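Local coordinates for glutamate receptor kainate-like protein (Pleurobrachia bachei, PDB 4ZDM), which binds glycine in the ligand-binding domain of an ionotropic glutamate receptor subunit, and so probably helps to open a glycine-activated ion channel, at residues S46-S49 with N53-Y56; S35-V40 with Y56-P61; A159-I164 with E210-F215; S96-R101 with P149-A154. All coordinates share one frame; numbering follows the deposited sequence. Where two conformers were deposited one is given.

Contact 1: residues S46-S49 with N53-Y56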
loop_
_atom_site.group_PDB
_atom_site.type_symbol
_atom_site.label_atom_id
_atom_site.label_comp_id
_atom_site.label_asym_id
_atom_site.label_seq_id
_atom_site.Cartn_x
_atom_site.Cartn_y
_atom_site.Cartn_z
ATOM N N SER A 46 -11.941 -11.135 -7.669
ATOM C CA SER A 46 -11.487 -11.194 -9.047
ATOM C C SER A 46 -12.489 -10.556 -9.995
ATOM O O SER A 46 -12.105 -9.737 -10.850
ATOM C CB SER A 46 -11.202 -12.627 -9.403
ATOM O OG SER A 46 -10.831 -12.698 -10.772
ATOM N N MET A 47 -13.764 -10.877 -9.843
ATOM C CA MET A 47 -14.774 -10.274 -10.692
ATOM C C MET A 47 -14.905 -8.774 -10.445
ATOM O O MET A 47 -15.097 -7.984 -11.370
ATOM C CB MET A 47 -16.123 -10.974 -10.480
ATOM C CG MET A 47 -16.139 -12.408 -10.878
ATOM S SD MET A 47 -17.800 -13.128 -10.729
ATOM C CE MET A 47 -18.370 -12.341 -9.203
ATOM N N MET A 48 -14.796 -8.367 -9.183
ATOM C CA MET A 48 -14.879 -6.949 -8.852
ATOM C C MET A 48 -13.735 -6.159 -9.461
ATOM O O MET A 48 -13.940 -5.055 -9.949
ATOM C CB MET A 48 -14.904 -6.809 -7.321
ATOM C CG MET A 48 -15.162 -5.420 -6.837
ATOM S SD MET A 48 -15.033 -5.231 -5.048
ATOM C CE MET A 48 -16.560 -5.950 -4.521
ATOM N N SER A 49 -12.538 -6.712 -9.422
ATOM C CA SER A 49 -11.400 -6.012 -9.962
ATOM C C SER A 49 -11.559 -5.787 -11.456
ATOM O O SER A 49 -11.185 -4.744 -11.988
ATOM C CB SER A 49 -10.135 -6.788 -9.673
ATOM O OG SER A 49 -10.038 -7.934 -10.527
ATOM N N ASN A 53 -11.871 -2.093 -12.392
ATOM C CA ASN A 53 -10.569 -1.709 -12.969
ATOM C C ASN A 53 -9.577 -1.281 -11.914
ATOM O O ASN A 53 -9.089 -0.154 -11.897
ATOM C CB ASN A 53 -10.745 -0.595 -13.987
ATOM C CG ASN A 53 -9.548 -0.424 -14.880
ATOM O OD1 ASN A 53 -8.665 -1.221 -14.910
ATOM N ND2 ASN A 53 -9.550 0.670 -15.617
ATOM N N PHE A 54 -9.293 -2.199 -11.026
ATOM C CA PHE A 54 -8.228 -2.014 -10.043
ATOM C C PHE A 54 -7.321 -3.220 -10.032
ATOM O O PHE A 54 -7.737 -4.332 -10.406
ATOM C CB PHE A 54 -8.724 -1.728 -8.599
ATOM C CG PHE A 54 -9.513 -2.811 -7.936
ATOM C CD1 PHE A 54 -8.919 -3.875 -7.326
ATOM C CD2 PHE A 54 -10.877 -2.705 -7.876
ATOM C CE1 PHE A 54 -9.655 -4.845 -6.640
ATOM C CE2 PHE A 54 -11.623 -3.623 -7.165
ATOM C CZ PHE A 54 -11.025 -4.705 -6.565
ATOM N N THR A 55 -6.059 -2.996 -9.661
ATOM C CA THR A 55 -5.131 -4.068 -9.412
ATOM C C THR A 55 -5.059 -4.291 -7.900
ATOM O O THR A 55 -5.427 -3.388 -7.114
ATOM C CB THR A 55 -3.730 -3.806 -9.958
ATOM O OG1 THR A 55 -3.183 -2.651 -9.362
ATOM C CG2 THR A 55 -3.758 -3.644 -11.449
ATOM N N TYR A 56 -4.607 -5.462 -7.443
ATOM C CA TYR A 56 -4.618 -5.771 -6.037
ATOM C C TYR A 56 -3.691 -6.891 -5.655
ATOM O O TYR A 56 -3.325 -7.760 -6.497
ATOM C CB TYR A 56 -6.036 -6.123 -5.578
ATOM C CG TYR A 56 -6.572 -7.390 -6.183
ATOM C CD1 TYR A 56 -7.105 -7.373 -7.476
ATOM C CD2 TYR A 56 -6.606 -8.566 -5.460
ATOM C CE1 TYR A 56 -7.614 -8.557 -8.065
ATOM C CE2 TYR A 56 -7.126 -9.732 -6.032
ATOM C CZ TYR A 56 -7.617 -9.700 -7.305
ATOM O OH TYR A 56 -8.148 -10.844 -7.909
#
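Phe54 lays one face of its ring against Ser49 near the end of helix 40-52. This is a CH-pi contact: Ser49 CA stands 3.7 Å from the centroid of the Phe54 ring, only 14° off the ring normal. The phenyl group gets there because CG of Phe54 lies between its own backbone N and carbonyl carbon (chi1 63°). Met48 works from the rim of the same ring. Its SD lies at the ring edge, 5.5 Å from the Phe54 centroid, as a Met-aromatic contact, and its CG meets Phe54 CE2 at 4.0 Å. Tyr56 adds a second aromatic neighbour, with CE1 3.5 Å from Ser49 CB. Its OH packs near Ser46 CA.

The polar part is mostly backbone. Ser49 O receives two weak hydrogen bonds, from Asn53 N at 2.8 Å and from Phe54 N at 3.3 Å. Asn53 has positive phi where the chain leaves the helix. In the conformer given, Ser49 OG donates to Ser46 O at 2.8 Å. Without the ring, as with an alanine here, Ser49 CA is likely to lose its cover and Met48 its aromatic neighbour.

Parallel strands 8-13 and 54-59 and helix 40-52 make a beta-alpha-beta crossover, and this is its helix-to-strand turn. The chemistry is mixed: two weak bonds to one carbonyl accompany the turn, and apolar and CH-pi contact of the rings with Ser49 and Met48 supplies the packing.

Contact 2: residues S35-V40 with Y56-P61. With SO4 (sulfate ion), chain D.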
loop_
_atom_site.group_PDB
_atom_site.type_symbol
_atom_site.label_atom_id
_atom_site.label_comp_id
_atom_site.label_asym_id
_atom_site.label_seq_id
_atom_site.Cartn_x
_atom_site.Cartn_y
_atom_site.Cartn_z
ATOM N N SER A 35 -3.279 -15.306 -6.906
ATOM C CA SER A 35 -3.340 -16.531 -7.679
ATOM C C SER A 35 -3.069 -17.749 -6.825
ATOM O O SER A 35 -3.346 -18.850 -7.284
ATOM C CB SER A 35 -2.387 -16.461 -8.869
ATOM O OG SER A 35 -1.049 -16.552 -8.424
ATOM N N CYS A 36 -2.563 -17.578 -5.617
ATOM C CA CYS A 36 -2.293 -18.670 -4.715
ATOM C C CYS A 36 -3.529 -19.104 -3.926
ATOM O O CYS A 36 -3.444 -19.990 -3.073
ATOM C CB CYS A 36 -1.209 -18.289 -3.704
ATOM S SG CYS A 36 0.459 -18.002 -4.359
ATOM N N TYR A 37 -4.690 -18.467 -4.166
ATOM C CA TYR A 37 -5.885 -18.675 -3.353
ATOM C C TYR A 37 -7.113 -19.053 -4.153
ATOM O O TYR A 37 -7.208 -18.722 -5.338
ATOM C CB TYR A 37 -6.216 -17.387 -2.585
ATOM C CG TYR A 37 -5.154 -16.953 -1.608
ATOM C CD1 TYR A 37 -4.011 -16.218 -2.032
ATOM C CD2 TYR A 37 -5.219 -17.323 -0.276
ATOM C CE1 TYR A 37 -3.031 -15.830 -1.160
ATOM C CE2 TYR A 37 -4.237 -16.928 0.603
ATOM C CZ TYR A 37 -3.159 -16.197 0.171
ATOM O OH TYR A 37 -2.200 -15.881 1.094
ATOM N N THR A 38 -8.040 -19.726 -3.469
ATOM C CA THR A 38 -9.398 -19.961 -3.956
ATOM C C THR A 38 -10.395 -19.556 -2.864
ATOM O O THR A 38 -9.968 -19.084 -1.805
ATOM C CB THR A 38 -9.660 -21.447 -4.344
ATOM O OG1 THR A 38 -9.505 -22.238 -3.145
ATOM C CG2 THR A 38 -8.713 -21.905 -5.457
ATOM N N GLY A 39 -11.691 -19.655 -3.159
ATOM C CA GLY A 39 -12.744 -19.348 -2.214
ATOM C C GLY A 39 -13.770 -18.389 -2.789
ATOM O O GLY A 39 -13.545 -17.701 -3.773
ATOM N N VAL A 40 -14.917 -18.355 -2.150
ATOM C CA VAL A 40 -16.028 -17.499 -2.568
ATOM C C VAL A 40 -15.575 -16.065 -2.732
ATOM O O VAL A 40 -15.838 -15.394 -3.750
ATOM C CB VAL A 40 -17.191 -17.575 -1.546
ATOM C CG1 VAL A 40 -18.255 -16.532 -1.867
ATOM C CG2 VAL A 40 -17.780 -18.966 -1.496
ATOM N N TYR A 56 -4.607 -5.462 -7.443
ATOM C CA TYR A 56 -4.618 -5.771 -6.037
ATOM C C TYR A 56 -3.691 -6.891 -5.655
ATOM O O TYR A 56 -3.325 -7.760 -6.497
ATOM C CB TYR A 56 -6.036 -6.123 -5.578
ATOM C CG TYR A 56 -6.572 -7.390 -6.183
ATOM C CD1 TYR A 56 -7.105 -7.373 -7.476
ATOM C CD2 TYR A 56 -6.606 -8.566 -5.460
ATOM C CE1 TYR A 56 -7.614 -8.557 -8.065
ATOM C CE2 TYR A 56 -7.126 -9.732 -6.032
ATOM C CZ TYR A 56 -7.617 -9.700 -7.305
ATOM O OH TYR A 56 -8.148 -10.844 -7.909
ATOM N N ASN A 57 -3.287 -6.858 -4.386
ATOM C CA ASN A 57 -2.671 -7.969 -3.711
ATOM C C ASN A 57 -3.317 -8.168 -2.371
ATOM O O ASN A 57 -4.107 -7.295 -1.912
ATOM C CB ASN A 57 -1.165 -7.779 -3.542
ATOM C CG ASN A 57 -0.449 -7.913 -4.866
ATOM O OD1 ASN A 57 -0.523 -8.950 -5.518
ATOM N ND2 ASN A 57 0.142 -6.821 -5.351
ATOM N N PHE A 58 -3.041 -9.293 -1.737
ATOM C CA PHE A 58 -3.615 -9.616 -0.455
ATOM C C PHE A 58 -2.627 -9.409 0.653
ATOM O O PHE A 58 -1.411 -9.683 0.485
ATOM C CB PHE A 58 -4.045 -11.102 -0.429
ATOM C CG PHE A 58 -5.206 -11.466 -1.306
ATOM C CD1 PHE A 58 -6.159 -10.553 -1.713
ATOM C CD2 PHE A 58 -5.404 -12.799 -1.713
ATOM C CE1 PHE A 58 -7.229 -10.930 -2.476
ATOM C CE2 PHE A 58 -6.469 -13.151 -2.477
ATOM C CZ PHE A 58 -7.380 -12.232 -2.886
ATOM N N ILE A 59 -3.057 -9.007 1.843
ATOM C CA ILE A 59 -2.182 -8.862 2.983
ATOM C C ILE A 59 -2.876 -9.519 4.150
ATOM O O ILE A 59 -4.043 -9.219 4.460
ATOM C CB ILE A 59 -1.855 -7.385 3.325
ATOM C CG1 ILE A 59 -1.005 -6.770 2.180
ATOM C CG2 ILE A 59 -1.152 -7.295 4.704
ATOM C CD1 ILE A 59 -0.511 -5.390 2.457
ATOM N N THR A 60 -2.197 -10.461 4.794
ATOM C CA THR A 60 -2.693 -11.187 5.962
ATOM C C THR A 60 -2.096 -10.586 7.221
ATOM O O THR A 60 -0.851 -10.407 7.310
ATOM C CB THR A 60 -2.264 -12.663 5.852
ATOM O OG1 THR A 60 -2.743 -13.181 4.627
ATOM C CG2 THR A 60 -2.847 -13.501 6.949
ATOM N N PRO A 61 -2.922 -10.252 8.220
ATOM C CA PRO A 61 -2.338 -9.647 9.425
ATOM C C PRO A 61 -1.442 -10.618 10.143
ATOM O O PRO A 61 -1.736 -11.803 10.237
ATOM C CB PRO A 61 -3.548 -9.303 10.289
ATOM C CG PRO A 61 -4.642 -10.138 9.753
ATOM C CD PRO A 61 -4.378 -10.344 8.295
HETATM S S SO4 D . 1.781 -4.728 -2.861
HETATM O O1 SO4 D . 2.103 -6.064 -2.249
HETATM O O2 SO4 D . 2.181 -3.674 -1.898
HETATM O O3 SO4 D . 0.295 -4.677 -3.069
HETATM O O4 SO4 D . 2.467 -4.522 -4.142
HETATM O O HOH W 1 -2.675 -15.911 3.948
#
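Tyr37 and Phe58 meet in an edge-to-face stack, with the edge of Phe58 directed at the face of Tyr37. The centroids are 5.4 Å apart and the planes stand at 74°. Closest are Phe58 CD2 and Tyr37 CD1, at 3.7 Å; Phe58 CE2 follows over the same side of the tyrosine ring. Both residues place CG opposite their own carbonyl carbon, with chi1 -63° for Tyr37 and -69° for Phe58. These torsions turn each ring beside its own backbone N. The two side chains slide past each other in opposite directions.

The phenol end is held by polar partners. Tyr37 OH is hydrogen-bonded to Ile31 O, and it accepts a bond from a water at 2.9 Å. That water also lies 2.8 Å from Thr60 OG1, so it bridges the loop to Thr60, just after strand 54-59. A leucine in place of Tyr37 would probably leave the Phe58 edge without an aromatic face and break the water link to Thr60. Asn57 turns to the other side, where its ND2 donates to a sulfate oxygen, O3, at 3.1 Å. This sulfate, probably from the crystallisation liquor, also binds Arg32 of the second subunit.

Nearby, the Cys36-Cys28 disulfide links this loop to an earlier part of the chain. The stack joins the loop, just ahead of helix 40-52, to strand 54-59. Val42 of the helix packs on Tyr37, and Leu12 of the parallel strand 8-13 packs on Phe58.

Contact 3: residues A159-I164 with E210-F215. With NA (sodium ion), chain F; SO4 (sulfate ion), chain C.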
loop_
_atom_site.group_PDB
_atom_site.type_symbol
_atom_site.label_atom_id
_atom_site.label_comp_id
_atom_site.label_asym_id
_atom_site.label_seq_id
_atom_site.Cartn_x
_atom_site.Cartn_y
_atom_site.Cartn_z
ATOM N N ALA A 159 -27.696 -8.967 29.384
ATOM C CA ALA A 159 -26.637 -9.370 30.275
ATOM C C ALA A 159 -26.385 -10.894 30.300
ATOM O O ALA A 159 -25.287 -11.289 30.651
ATOM C CB ALA A 159 -26.944 -8.869 31.703
ATOM N N ASP A 160 -27.350 -11.745 29.916
ATOM C CA ASP A 160 -27.058 -13.197 29.871
ATOM C C ASP A 160 -26.078 -13.522 28.715
ATOM O O ASP A 160 -25.244 -14.396 28.871
ATOM C CB ASP A 160 -28.313 -14.068 29.685
ATOM C CG ASP A 160 -29.263 -14.038 30.878
ATOM O OD1 ASP A 160 -28.804 -13.962 32.029
ATOM O OD2 ASP A 160 -30.491 -14.115 30.648
ATOM N N TYR A 161 -26.235 -12.875 27.555
ATOM C CA TYR A 161 -25.251 -13.033 26.473
ATOM C C TYR A 161 -23.895 -12.493 26.933
ATOM O O TYR A 161 -22.844 -13.041 26.616
ATOM C CB TYR A 161 -25.744 -12.338 25.194
ATOM C CG TYR A 161 -26.830 -13.083 24.446
ATOM C CD1 TYR A 161 -26.799 -14.467 24.332
ATOM C CD2 TYR A 161 -27.841 -12.396 23.777
ATOM C CE1 TYR A 161 -27.791 -15.152 23.634
ATOM C CE2 TYR A 161 -28.817 -13.078 23.051
ATOM C CZ TYR A 161 -28.794 -14.447 22.990
ATOM O OH TYR A 161 -29.761 -15.133 22.261
ATOM N N ASN A 162 -23.899 -11.396 27.711
ATOM C CA ASN A 162 -22.645 -10.878 28.237
ATOM C C ASN A 162 -21.967 -11.938 29.086
ATOM O O ASN A 162 -20.753 -12.099 29.040
ATOM C CB ASN A 162 -22.822 -9.626 29.127
ATOM C CG ASN A 162 -23.497 -8.422 28.439
ATOM O OD1 ASN A 162 -24.023 -7.540 29.139
ATOM N ND2 ASN A 162 -23.462 -8.342 27.122
ATOM N N ARG A 163 -22.768 -12.652 29.876
ATOM C CA ARG A 163 -22.234 -13.668 30.786
ATOM C C ARG A 163 -21.692 -14.858 29.982
ATOM O O ARG A 163 -20.673 -15.434 30.330
ATOM C CB ARG A 163 -23.329 -14.114 31.770
ATOM C CG ARG A 163 -22.899 -15.154 32.802
ATOM C CD ARG A 163 -22.547 -14.538 34.159
ATOM N NE ARG A 163 -21.909 -15.562 34.963
ATOM C CZ ARG A 163 -22.487 -16.202 35.983
ATOM N NH1 ARG A 163 -23.712 -15.903 36.330
ATOM N NH2 ARG A 163 -21.835 -17.124 36.629
ATOM N N ILE A 164 -22.403 -15.229 28.924
ATOM C CA ILE A 164 -21.871 -16.250 28.005
ATOM C C ILE A 164 -20.459 -15.868 27.516
ATOM O O ILE A 164 -19.560 -16.703 27.482
ATOM C CB ILE A 164 -22.852 -16.445 26.841
ATOM C CG1 ILE A 164 -24.143 -17.123 27.303
ATOM C CG2 ILE A 164 -22.149 -17.240 25.717
ATOM C CD1 ILE A 164 -24.010 -18.614 27.552
ATOM N N GLU A 210 -31.968 -22.536 18.202
ATOM C CA GLU A 210 -32.061 -21.759 17.000
ATOM C C GLU A 210 -30.861 -20.819 16.812
ATOM O O GLU A 210 -30.169 -20.479 17.761
ATOM C CB GLU A 210 -33.354 -20.933 17.018
ATOM C CG GLU A 210 -34.632 -21.783 17.061
ATOM C CD GLU A 210 -34.786 -22.682 15.835
ATOM O OE1 GLU A 210 -34.786 -22.143 14.708
ATOM O OE2 GLU A 210 -34.887 -23.924 15.988
ATOM N N THR A 211 -30.622 -20.411 15.568
ATOM C CA THR A 211 -29.666 -19.352 15.243
ATOM C C THR A 211 -30.112 -18.106 15.967
ATOM O O THR A 211 -31.306 -17.956 16.237
ATOM C CB THR A 211 -29.571 -19.188 13.719
ATOM O OG1 THR A 211 -29.014 -20.417 13.193
ATOM C CG2 THR A 211 -28.698 -17.935 13.281
ATOM N N PHE A 212 -29.152 -17.291 16.395
ATOM C CA PHE A 212 -29.455 -16.068 17.129
ATOM C C PHE A 212 -28.526 -14.933 16.770
ATOM O O PHE A 212 -27.443 -15.122 16.213
ATOM C CB PHE A 212 -29.435 -16.351 18.667
ATOM C CG PHE A 212 -28.135 -16.870 19.216
ATOM C CD1 PHE A 212 -27.723 -18.162 18.988
ATOM C CD2 PHE A 212 -27.351 -16.087 20.027
ATOM C CE1 PHE A 212 -26.514 -18.663 19.522
ATOM C CE2 PHE A 212 -26.162 -16.604 20.568
ATOM C CZ PHE A 212 -25.762 -17.859 20.301
ATOM N N GLN A 213 -28.946 -13.709 17.066
ATOM C CA GLN A 213 -28.149 -12.514 16.873
ATOM C C GLN A 213 -27.607 -12.400 15.427
ATOM O O GLN A 213 -26.390 -12.468 15.167
ATOM C CB GLN A 213 -27.013 -12.435 17.875
ATOM C CG GLN A 213 -27.540 -12.268 19.330
ATOM C CD GLN A 213 -28.248 -10.979 19.474
ATOM O OE1 GLN A 213 -27.693 -9.945 19.135
ATOM N NE2 GLN A 213 -29.502 -11.017 19.923
ATOM N N PRO A 214 -28.512 -12.181 14.479
ATOM C CA PRO A 214 -28.065 -12.068 13.089
ATOM C C PRO A 214 -27.222 -10.844 12.827
ATOM O O PRO A 214 -27.267 -9.805 13.549
ATOM C CB PRO A 214 -29.377 -12.015 12.302
ATOM C CG PRO A 214 -30.389 -11.823 13.224
ATOM C CD PRO A 214 -29.964 -12.115 14.604
ATOM N N PHE A 215 -26.435 -10.919 11.747
ATOM C CA PHE A 215 -25.587 -9.818 11.328
ATOM C C PHE A 215 -25.317 -9.972 9.837
ATOM O O PHE A 215 -25.344 -11.078 9.327
ATOM C CB PHE A 215 -24.219 -9.806 12.077
ATOM C CG PHE A 215 -23.600 -11.161 12.181
ATOM C CD1 PHE A 215 -23.922 -11.986 13.255
ATOM C CD2 PHE A 215 -22.745 -11.651 11.221
ATOM C CE1 PHE A 215 -23.423 -13.275 13.331
ATOM C CE2 PHE A 215 -22.259 -12.915 11.313
ATOM C CZ PHE A 215 -22.576 -13.721 12.364
HETATM NA NA NA F . -26.876 -13.926 33.142
HETATM S S SO4 C . -32.007 -13.438 19.447
HETATM O O1 SO4 C . -32.739 -14.716 19.500
HETATM O O2 SO4 C . -31.013 -13.432 20.541
HETATM O O3 SO4 C . -31.536 -13.269 18.051
HETATM O O4 SO4 C . -32.887 -12.300 19.686
HETATM O O HOH W 2 -26.299 -14.969 34.972
#
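Sulfate oxygen O2 is gripped from both segments: Tyr161 OH donates to it at 2.7 Å, and Gln213 NE2 donates at 2.9 Å in a nearly straight bond. A third bond, from Gln213 N to sulfate O3, is 2.8 Å long and straighter still at 175°. The anion probably comes from the crystallisation liquor. It ties the phenol to the corner of the chain at Gln213.

Gln213 reaches O2 because its side chain bends at chi2, which brings the amide back beside the tyrosine. NE2 lies 3.8 Å from Tyr161 CE2, with the amide plane turned 56° from the ring.

Helix 159-167 thus meets the bend in strand 205-221, within the periplasmic-binding-protein type of fold shared by glutamate receptor ligand-binding domains. Here Tyr161 and Phe212 are nearly parallel, their planes 16° apart, but slid so far that the rings barely overlap. The closest approach is Tyr161 OH to Phe212 CD2, at 3.4 Å. Ile189 of strand 186-192 and Leu116 of strand 112-121 pack on Phe212. Away from this interface, Asp160 OD1 coordinates a sodium ion, a metal bond of 2.2 Å. A water on that ion accepts a hydrogen bond from Arg163 NH1.

Contact 4: residues S96-R101 with P149-A154. With NA (sodium ion), chain E; GLY (glycine), chain B.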
loop_
_atom_site.group_PDB
_atom_site.type_symbol
_atom_site.label_atom_id
_atom_site.label_comp_id
_atom_site.label_asym_id
_atom_site.label_seq_id
_atom_site.Cartn_x
_atom_site.Cartn_y
_atom_site.Cartn_z
ATOM N N SER A 96 -18.000 -9.479 9.659
ATOM C CA SER A 96 -19.273 -9.269 10.289
ATOM C C SER A 96 -19.456 -7.823 10.709
ATOM O O SER A 96 -18.616 -7.213 11.393
ATOM C CB SER A 96 -19.391 -10.178 11.503
ATOM O OG SER A 96 -19.095 -11.488 11.057
ATOM N N ASN A 97 -20.626 -7.276 10.337
ATOM C CA ASN A 97 -20.998 -5.913 10.643
ATOM C C ASN A 97 -21.632 -5.899 12.010
ATOM O O ASN A 97 -22.701 -6.464 12.225
ATOM C CB ASN A 97 -21.952 -5.422 9.550
ATOM C CG ASN A 97 -22.387 -4.014 9.716
ATOM O OD1 ASN A 97 -22.326 -3.450 10.813
ATOM N ND2 ASN A 97 -22.811 -3.408 8.589
ATOM N N ASN A 98 -20.932 -5.304 12.960
ATOM C CA ASN A 98 -21.478 -5.102 14.302
ATOM C C ASN A 98 -21.266 -3.654 14.677
ATOM O O ASN A 98 -20.486 -2.899 14.047
ATOM C CB ASN A 98 -20.897 -6.078 15.339
ATOM C CG ASN A 98 -19.425 -5.910 15.577
ATOM O OD1 ASN A 98 -18.936 -4.812 15.784
ATOM N ND2 ASN A 98 -18.719 -7.017 15.610
ATOM N N ALA A 99 -21.986 -3.210 15.711
ATOM C CA ALA A 99 -22.008 -1.803 16.040
ATOM C C ALA A 99 -20.677 -1.307 16.551
ATOM O O ALA A 99 -20.308 -0.155 16.275
ATOM C CB ALA A 99 -23.109 -1.528 17.092
ATOM N N VAL A 100 -19.928 -2.131 17.236
ATOM C CA VAL A 100 -18.640 -1.647 17.721
ATOM C C VAL A 100 -17.664 -1.372 16.552
ATOM O O VAL A 100 -16.953 -0.352 16.547
ATOM C CB VAL A 100 -18.047 -2.601 18.704
ATOM C CG1 VAL A 100 -16.744 -2.030 19.187
ATOM C CG2 VAL A 100 -18.961 -2.762 19.919
ATOM N N ARG A 101 -17.610 -2.272 15.561
ATOM C CA ARG A 101 -16.829 -2.003 14.380
ATOM C C ARG A 101 -17.330 -0.851 13.553
ATOM O O ARG A 101 -16.517 -0.049 13.068
ATOM C CB ARG A 101 -16.794 -3.268 13.521
ATOM C CG ARG A 101 -16.058 -4.438 14.169
ATOM C CD ARG A 101 -16.221 -5.721 13.369
ATOM N NE ARG A 101 -15.360 -6.770 13.935
ATOM C CZ ARG A 101 -15.282 -7.981 13.419
ATOM N NH1 ARG A 101 -16.103 -8.359 12.431
ATOM N NH2 ARG A 101 -14.412 -8.859 13.881
ATOM N N PRO A 149 -18.361 -13.090 17.079
ATOM C CA PRO A 149 -19.243 -13.609 18.134
ATOM C C PRO A 149 -18.910 -13.103 19.539
ATOM O O PRO A 149 -19.845 -12.697 20.215
ATOM C CB PRO A 149 -19.081 -15.141 18.013
ATOM C CG PRO A 149 -18.725 -15.308 16.534
ATOM C CD PRO A 149 -17.803 -14.181 16.260
ATOM N N GLU A 150 -17.632 -13.088 19.941
ATOM C CA GLU A 150 -17.235 -12.593 21.254
ATOM C C GLU A 150 -17.665 -11.133 21.353
ATOM O O GLU A 150 -18.238 -10.749 22.369
ATOM C CB GLU A 150 -15.736 -12.721 21.455
ATOM C CG GLU A 150 -15.242 -12.202 22.806
ATOM C CD GLU A 150 -13.728 -12.011 22.862
ATOM O OE1 GLU A 150 -13.126 -11.399 21.943
ATOM O OE2 GLU A 150 -13.144 -12.485 23.859
ATOM N N LEU A 151 -17.382 -10.348 20.309
ATOM C CA LEU A 151 -17.620 -8.900 20.317
ATOM C C LEU A 151 -19.119 -8.680 20.475
ATOM O O LEU A 151 -19.536 -7.811 21.232
ATOM C CB LEU A 151 -17.113 -8.212 19.037
ATOM C CG LEU A 151 -15.665 -7.832 18.706
ATOM C CD1 LEU A 151 -15.643 -6.840 17.466
ATOM C CD2 LEU A 151 -14.970 -7.205 19.882
ATOM N N LEU A 152 -19.948 -9.413 19.716
ATOM C CA LEU A 152 -21.405 -9.326 19.856
ATOM C C LEU A 152 -21.946 -9.673 21.192
ATOM O O LEU A 152 -22.830 -9.000 21.724
ATOM C CB LEU A 152 -22.124 -10.266 18.876
ATOM C CG LEU A 152 -22.222 -9.788 17.463
ATOM C CD1 LEU A 152 -22.980 -10.846 16.651
ATOM C CD2 LEU A 152 -22.879 -8.386 17.339
ATOM N N LEU A 153 -21.480 -10.782 21.711
ATOM C CA LEU A 153 -22.023 -11.280 22.949
ATOM C C LEU A 153 -21.616 -10.330 24.077
ATOM O O LEU A 153 -22.436 -10.016 24.899
ATOM C CB LEU A 153 -21.550 -12.693 23.226
ATOM C CG LEU A 153 -22.066 -13.735 22.250
ATOM C CD1 LEU A 153 -21.250 -14.977 22.435
ATOM C CD2 LEU A 153 -23.537 -14.023 22.472
ATOM N N ALA A 154 -20.392 -9.799 24.042
ATOM C CA ALA A 154 -19.902 -8.944 25.124
ATOM C C ALA A 154 -20.511 -7.565 25.064
ATOM O O ALA A 154 -20.589 -6.891 26.102
ATOM C CB ALA A 154 -18.392 -8.844 25.076
HETATM NA NA NA E . -10.877 -12.672 24.387
HETATM N N GLY B . -16.468 -13.369 10.170
HETATM C CA GLY B . -15.730 -13.206 11.450
HETATM C C GLY B . -15.542 -11.794 11.882
HETATM O O GLY B . -15.055 -11.519 12.990
HETATM O OXT GLY B . -15.868 -10.840 11.112
HETATM O O HOH W 3 -11.302 -11.571 26.758
#
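Asn98 holds CG between its backbone N and carbonyl carbon (chi1 64°), and this turns its amide so that ND2 meets Leu151. Arg101 instead runs out extended from CG to NE, so that its shaft passes Leu151 and its guanidinium arrives at the ligand. Leu151 CD1 touches both polar side chains. It lies 3.5 Å from Arg101 NE and 3.6 Å from Asn98 ND2, and the leucine crosses each of them at about a right angle. In the conformer given, Leu152 CD2 also rests against Asn98 CB.

Asn98 is the N-cap of helix 99-102. Its OD1 accepts from Arg101 N at 2.9 Å, nearly along the C=O axis. Its ND2 donates to Asn148 OD1, so one amide serves both sides of the contact.

The guanidinium presents its edge to the carboxylate of the bound glycine. NH1 of Arg101 donates to glycine OXT at 2.8 Å, and NH2 of Arg101 donates to glycine O at 2.9 Å. Ser96 N also donates to OXT, at 2.9 Å and 178°. This pairing of arginine with the ligand carboxylate is the hallmark of ionotropic glutamate receptor binding sites. Ala94 O, Glu191 OE1 and Asn148 N are hydrogen-bonded to the glycine too. Ser96 and Arg101 hold it from one lobe, and Asn148, at the start of helix 148-155, from the other. The contact thus joins the two lobes beside the ligand, as in a closed glutamate receptor ligand-binding domain.

The chemistry implies a division of labour. Bonds to glycine, Ser96 O and Gly67 O fix the guanidinium, while the leucine methyl lies against NE.

In the fold
Contacts 1 and 2 share Tyr56 and strand 54-59, and their centres lie 12 Å apart. One side of that strand's start meets helix 40-52; further along, the strand meets the loop that precedes the same helix. Contacts 3 and 4 form a second pair, with centres 10 Å apart. They touch directly: Asn162 ND2 lies 3.0 Å from Leu153 O, a probable hydrogen bond, and Phe215 CE2 packs on Ser96 OG. Contact 4 binds the glycine itself. Gln213 of contact 3 is about 13 Å from the ligand by its side chain, and Thr60 of contact 2 about 14 Å. Contacts 1 and 3 are 37 Å apart, centre to centre, on opposite sides of the chain's centre.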